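Local coordinates for protein L-ornithine N(5)-monooxygenase (Pseudomonas aeruginosa, PDB 3S5W) that hydroxylates the side-chain nitrogen of L-ornithine with FAD, NADPH and oxygen, the first step in making the hydroxamate groups of the siderophore pyoverdin, at residues 199-204 and 347-352; 242-247 and 310-315. All coordinates share one frame; numbering follows the deposited sequence.

Interaction 1: 199-204 and 347-352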
loop_
_atom_site.group_PDB
_atom_site.type_symbol
_atom_site.label_atom_id
_atom_site.label_comp_id
_atom_site.label_asym_id
_atom_site.label_seq_id
_atom_site.Cartn_x
_atom_site.Cartn_y
_atom_site.Cartn_z
ATOM N N ARG A 199 7.481 4.968 -19.471
ATOM C CA ARG A 199 8.763 4.406 -18.978
ATOM C C ARG A 199 10.006 5.143 -19.490
ATOM O O ARG A 199 11.016 5.298 -18.760
ATOM C CB ARG A 199 8.825 2.893 -19.234
ATOM C CG ARG A 199 7.840 2.147 -18.337
ATOM C CD ARG A 199 7.594 0.714 -18.709
ATOM N NE ARG A 199 6.363 0.231 -18.065
ATOM C CZ ARG A 199 5.889 -0.999 -18.175
ATOM N NH1 ARG A 199 6.536 -1.909 -18.898
ATOM N NH2 ARG A 199 4.768 -1.321 -17.556
ATOM N N ALA A 200 9.924 5.615 -20.735
ATOM C CA ALA A 200 11.000 6.400 -21.381
ATOM C C ALA A 200 11.225 7.745 -20.696
ATOM O O ALA A 200 12.263 8.379 -20.887
ATOM C CB ALA A 200 10.701 6.634 -22.826
ATOM N N LEU A 201 10.242 8.185 -19.914
ATOM C CA LEU A 201 10.310 9.485 -19.269
ATOM C C LEU A 201 10.772 9.380 -17.822
ATOM O O LEU A 201 10.746 10.395 -17.099
ATOM C CB LEU A 201 8.959 10.234 -19.387
ATOM C CG LEU A 201 8.649 10.914 -20.726
ATOM C CD1 LEU A 201 7.150 11.153 -20.946
ATOM C CD2 LEU A 201 9.388 12.241 -20.809
ATOM N N LYS A 202 11.192 8.182 -17.400
ATOM C CA LYS A 202 11.784 7.991 -16.078
ATOM C C LYS A 202 12.925 8.995 -15.944
ATOM O O LYS A 202 13.740 9.143 -16.860
ATOM C CB LYS A 202 12.306 6.548 -15.887
ATOM C CG LYS A 202 13.037 6.299 -14.540
ATOM C CD LYS A 202 13.502 4.840 -14.348
ATOM C CE LYS A 202 14.541 4.421 -15.399
ATOM N NZ LYS A 202 14.709 2.932 -15.461
ATOM N N GLY A 203 12.964 9.715 -14.837
ATOM C CA GLY A 203 14.050 10.671 -14.653
ATOM C C GLY A 203 13.702 12.080 -15.055
ATOM O O GLY A 203 14.418 13.015 -14.691
ATOM N N ASP A 204 12.608 12.244 -15.806
ATOM C CA ASP A 204 12.082 13.569 -16.084
ATOM C C ASP A 204 11.177 13.955 -14.901
ATOM O O ASP A 204 10.138 13.315 -14.664
ATOM C CB ASP A 204 11.302 13.590 -17.410
ATOM C CG ASP A 204 11.028 14.997 -17.917
ATOM O OD1 ASP A 204 10.581 15.875 -17.137
ATOM O OD2 ASP A 204 11.230 15.236 -19.125
ATOM N N GLN A 347 8.822 22.817 -24.014
ATOM C CA GLN A 347 7.557 23.436 -23.543
ATOM C C GLN A 347 6.750 22.614 -22.519
ATOM O O GLN A 347 5.798 23.127 -21.942
ATOM C CB GLN A 347 6.620 23.772 -24.721
ATOM C CG GLN A 347 7.089 24.908 -25.655
ATOM C CD GLN A 347 8.052 24.426 -26.733
ATOM O OE1 GLN A 347 9.146 24.984 -26.893
ATOM N NE2 GLN A 347 7.656 23.378 -27.476
ATOM N N GLY A 348 7.113 21.350 -22.313
ATOM C CA GLY A 348 6.390 20.486 -21.374
ATOM C C GLY A 348 6.334 19.042 -21.843
ATOM O O GLY A 348 7.143 18.628 -22.692
ATOM N N ILE A 349 5.424 18.262 -21.255
ATOM C CA ILE A 349 5.238 16.874 -21.638
ATOM C C ILE A 349 4.068 16.840 -22.630
ATOM O O ILE A 349 2.928 17.200 -22.285
ATOM C CB ILE A 349 4.987 15.924 -20.404
ATOM C CG1 ILE A 349 6.123 16.063 -19.371
ATOM C CG2 ILE A 349 4.792 14.460 -20.847
ATOM C CD1 ILE A 349 7.541 15.782 -19.930
ATOM N N GLU A 350 4.360 16.413 -23.857
ATOM C CA GLU A 350 3.356 16.390 -24.905
ATOM C C GLU A 350 2.700 15.009 -24.906
ATOM O O GLU A 350 3.378 13.995 -24.969
ATOM C CB GLU A 350 4.014 16.737 -26.266
ATOM C CG GLU A 350 3.051 16.715 -27.420
ATOM C CD GLU A 350 3.743 17.033 -28.724
ATOM O OE1 GLU A 350 4.170 18.186 -28.911
ATOM O OE2 GLU A 350 3.877 16.114 -29.539
ATOM N N LEU A 351 1.375 14.966 -24.792
ATOM C CA LEU A 351 0.670 13.693 -24.749
ATOM C C LEU A 351 -0.212 13.610 -25.977
ATOM O O LEU A 351 -0.951 14.550 -26.254
ATOM C CB LEU A 351 -0.244 13.600 -23.509
ATOM C CG LEU A 351 0.381 13.643 -22.110
ATOM C CD1 LEU A 351 -0.702 13.327 -21.053
ATOM C CD2 LEU A 351 1.561 12.678 -21.973
ATOM N N ALA A 352 -0.117 12.488 -26.689
ATOM C CA ALA A 352 -1.015 12.189 -27.796
ATOM C C ALA A 352 -2.142 11.345 -27.205
ATOM O O ALA A 352 -1.917 10.241 -26.702
ATOM C CB ALA A 352 -0.272 11.457 -28.936
#
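I349, near the start of strand 348-355, just after the hairpin bend from strand 337-345, puts both of its outer methyls against the loop 199-204, and it gives up more surface to the contact than any other residue here. Its two branches divide the work. CG1 stands anti to the carbonyl carbon of I349 (chi1 -55°), which sets CG2 beside one methyl of L201, with I349 CG2 4.1 Å from L201 CD1. The CG1 branch then sets CD1 beside the other methyl and the D204 carboxylate: I349 CD1 lies 4.1 Å from L201 CD2 and 3.8 Å from D204 OD2. The leucine and isoleucine side chains run past one another in opposite directions, so each methyl of the L201 fork meets a different end of I349. D204 approaches from the opposite direction, OD2 being its nearest carboxylate atom to I349 CD1; this is van der Waals contact, and the charge is answered by a salt bridge from D204 OD1 to R206 NE. R206 also touches I349, so the ion pair borders the apolar patch. L201 and D204 are brought to the same strand by a type II beta turn, closed by a 2.9 Å hydrogen bond from D204 N to L201 O. G203 occupies its third position with a positive phi of 96°, where a side chain would collide with the preceding carbonyl oxygen. L201 also touches A342 and A344 of strand 337-345, and D204 touches A344. The arrangement is a beta turn packed on one face of a three-stranded antiparallel sheet, joining the loop before strand 207-209 of the parallel five-stranded sheet to that smaller sheet.

Interaction 2: 242-247 and 310-315; sequences AFIDLN and TDLIER
I244 projects from helix 237-249 toward helix 310-326 and, followed outward from its CB, meets a different neighbour with each branch. CB itself is at the margin of contact, 4.2 Å from L312 CD1. The CG1 methylene presses harder on that methyl: I244 CG1 to L312 CD1 is 3.4 Å, tighter than usual for two carbons. At the end of this branch, I244 CD1 approaches the base of the arginine loosely, 4.4 Å from R315 CB. The other branch ends at CG2, which sits over one face of the R315 guanidinium, 3.5 Å from R315 NH2 and 3.9 Å from R315 CZ. L312 slides past I244 in the opposite direction, whereas R315 crosses it at about a right angle. L312 reaches the isoleucine because its CG lies anti to the backbone nitrogen (chi1 -177°), and R315 folds its tip over CG2 through a bend at chi3 (70°). I316 also touches I244. L312 also packs on Q237, A240 and E241, earlier on the helix that carries I244. That helix follows a glycine-rich turn consistent with a Rossmann-type GxGxxA motif, where G235, G236, Q237 and S238 bind NADP(+). Across the two segments the chemistry is purely van der Waals: a methyl rests on one face of the guanidinium. The cation's charge is met outside them, by D248 OD2 at R315 NH2, leaving the flat face, poor at hydrogen bonding, to accept the methyl.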
loop_
_atom_site.group_PDB
_atom_site.type_symbol
_atom_site.label_atom_id
_atom_site.label_comp_id
_atom_site.label_asym_id
_atom_site.label_seq_id
_atom_site.Cartn_x
_atom_site.Cartn_y
_atom_site.Cartn_z
ATOM N N ALA A 242 -5.853 13.362 -6.002
ATOM C CA ALA A 242 -4.963 14.296 -6.705
ATOM C C ALA A 242 -5.743 15.418 -7.373
ATOM O O ALA A 242 -5.409 16.617 -7.236
ATOM C CB ALA A 242 -4.119 13.542 -7.754
ATOM N N PHE A 243 -6.804 15.061 -8.099
ATOM C CA PHE A 243 -7.607 16.091 -8.717
ATOM C C PHE A 243 -8.179 17.106 -7.728
ATOM O O PHE A 243 -8.163 18.298 -7.986
ATOM C CB PHE A 243 -8.778 15.489 -9.502
ATOM C CG PHE A 243 -9.638 16.524 -10.164
ATOM C CD1 PHE A 243 -9.226 17.122 -11.367
ATOM C CD2 PHE A 243 -10.869 16.899 -9.600
ATOM C CE1 PHE A 243 -10.027 18.103 -11.987
ATOM C CE2 PHE A 243 -11.682 17.868 -10.199
ATOM C CZ PHE A 243 -11.251 18.472 -11.419
ATOM N N ILE A 244 -8.741 16.625 -6.632
ATOM C CA ILE A 244 -9.415 17.524 -5.696
ATOM C C ILE A 244 -8.352 18.416 -5.003
ATOM O O ILE A 244 -8.575 19.637 -4.775
ATOM C CB ILE A 244 -10.259 16.683 -4.688
ATOM C CG1 ILE A 244 -11.598 16.301 -5.333
ATOM C CG2 ILE A 244 -10.447 17.404 -3.343
ATOM C CD1 ILE A 244 -12.506 17.524 -5.792
ATOM N N ASP A 245 -7.203 17.826 -4.677
ATOM C CA ASP A 245 -6.135 18.655 -4.131
ATOM C C ASP A 245 -5.685 19.784 -5.082
ATOM O O ASP A 245 -5.536 20.934 -4.661
ATOM C CB ASP A 245 -4.927 17.835 -3.719
ATOM C CG ASP A 245 -4.039 18.600 -2.758
ATOM O OD1 ASP A 245 -4.534 18.962 -1.672
ATOM O OD2 ASP A 245 -2.868 18.819 -3.084
ATOM N N LEU A 246 -5.453 19.464 -6.362
ATOM C CA LEU A 246 -5.135 20.512 -7.338
ATOM C C LEU A 246 -6.244 21.554 -7.386
ATOM O O LEU A 246 -5.964 22.781 -7.337
ATOM C CB LEU A 246 -4.841 19.950 -8.741
ATOM C CG LEU A 246 -3.580 19.059 -8.768
ATOM C CD1 LEU A 246 -3.451 18.379 -10.123
ATOM C CD2 LEU A 246 -2.339 19.892 -8.476
ATOM N N ASN A 247 -7.491 21.093 -7.480
ATOM C CA ASN A 247 -8.614 22.028 -7.579
ATOM C C ASN A 247 -8.668 22.991 -6.384
ATOM O O ASN A 247 -8.864 24.225 -6.555
ATOM C CB ASN A 247 -9.940 21.266 -7.622
ATOM C CG ASN A 247 -11.153 22.199 -7.725
ATOM O OD1 ASN A 247 -11.367 22.825 -8.756
ATOM N ND2 ASN A 247 -11.938 22.298 -6.646
ATOM N N THR A 310 -17.900 7.316 -2.890
ATOM C CA THR A 310 -19.076 7.998 -3.443
ATOM C C THR A 310 -19.079 9.516 -3.231
ATOM O O THR A 310 -19.364 10.253 -4.162
ATOM C CB THR A 310 -20.401 7.365 -2.928
ATOM O OG1 THR A 310 -20.476 6.032 -3.429
ATOM C CG2 THR A 310 -21.617 8.101 -3.484
ATOM N N ASP A 311 -18.749 9.974 -2.013
ATOM C CA ASP A 311 -18.814 11.414 -1.717
ATOM C C ASP A 311 -17.808 12.201 -2.520
ATOM O O ASP A 311 -18.064 13.327 -2.914
ATOM C CB ASP A 311 -18.674 11.699 -0.224
ATOM C CG ASP A 311 -19.884 11.162 0.585
ATOM O OD1 ASP A 311 -21.006 11.012 0.029
ATOM O OD2 ASP A 311 -19.705 10.881 1.784
ATOM N N LEU A 312 -16.653 11.583 -2.762
ATOM C CA LEU A 312 -15.620 12.217 -3.560
ATOM C C LEU A 312 -16.033 12.270 -5.051
ATOM O O LEU A 312 -15.792 13.261 -5.742
ATOM C CB LEU A 312 -14.266 11.475 -3.315
ATOM C CG LEU A 312 -12.998 12.002 -3.999
ATOM C CD1 LEU A 312 -12.840 13.489 -3.807
ATOM C CD2 LEU A 312 -11.741 11.273 -3.502
ATOM N N ILE A 313 -16.697 11.222 -5.550
ATOM C CA ILE A 313 -17.282 11.319 -6.919
ATOM C C ILE A 313 -18.248 12.522 -7.017
ATOM O O ILE A 313 -18.198 13.323 -7.961
ATOM C CB ILE A 313 -18.018 10.030 -7.326
ATOM C CG1 ILE A 313 -17.034 8.840 -7.321
ATOM C CG2 ILE A 313 -18.704 10.229 -8.668
ATOM C CD1 ILE A 313 -17.618 7.493 -7.822
ATOM N N GLU A 314 -19.121 12.649 -6.025
ATOM C CA GLU A 314 -20.117 13.755 -6.034
ATOM C C GLU A 314 -19.403 15.115 -6.029
ATOM O O GLU A 314 -19.793 16.053 -6.740
ATOM C CB GLU A 314 -21.051 13.626 -4.812
ATOM C CG GLU A 314 -22.166 12.583 -5.023
ATOM C CD GLU A 314 -22.885 12.168 -3.706
ATOM O OE1 GLU A 314 -23.536 11.098 -3.709
ATOM O OE2 GLU A 314 -22.789 12.898 -2.677
ATOM N N ARG A 315 -18.338 15.198 -5.231
ATOM C CA ARG A 315 -17.546 16.441 -5.161
ATOM C C ARG A 315 -16.931 16.777 -6.514
ATOM O O ARG A 315 -17.002 17.917 -6.969
ATOM C CB ARG A 315 -16.414 16.370 -4.144
ATOM C CG ARG A 315 -16.847 16.675 -2.732
ATOM C CD ARG A 315 -15.635 16.659 -1.780
ATOM N NE ARG A 315 -14.692 17.772 -1.945
ATOM C CZ ARG A 315 -13.624 17.957 -1.156
ATOM N NH1 ARG A 315 -13.377 17.104 -0.174
ATOM N NH2 ARG A 315 -12.806 18.990 -1.332
#

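How the interactions relate
Interactions 1 and 2 lie on separate parts of the NADP(+)-binding half, their centres 25 Å apart and their nearest atoms about 12 Å apart, without touching. Along the chain 199-204 comes first, then 242-247 and 310-315, and 347-352 last, so the pair of interaction 2 falls between the two partners of interaction 1. The parallel five-stranded sheet relates them: the loop of interaction 1 leads into its edge strand 207-209, and helix 237-249 of interaction 2 follows its strand 228-233. One contact ties the small antiparallel sheet to this region; the other packs a helix against the one that begins at the NADP(+) site.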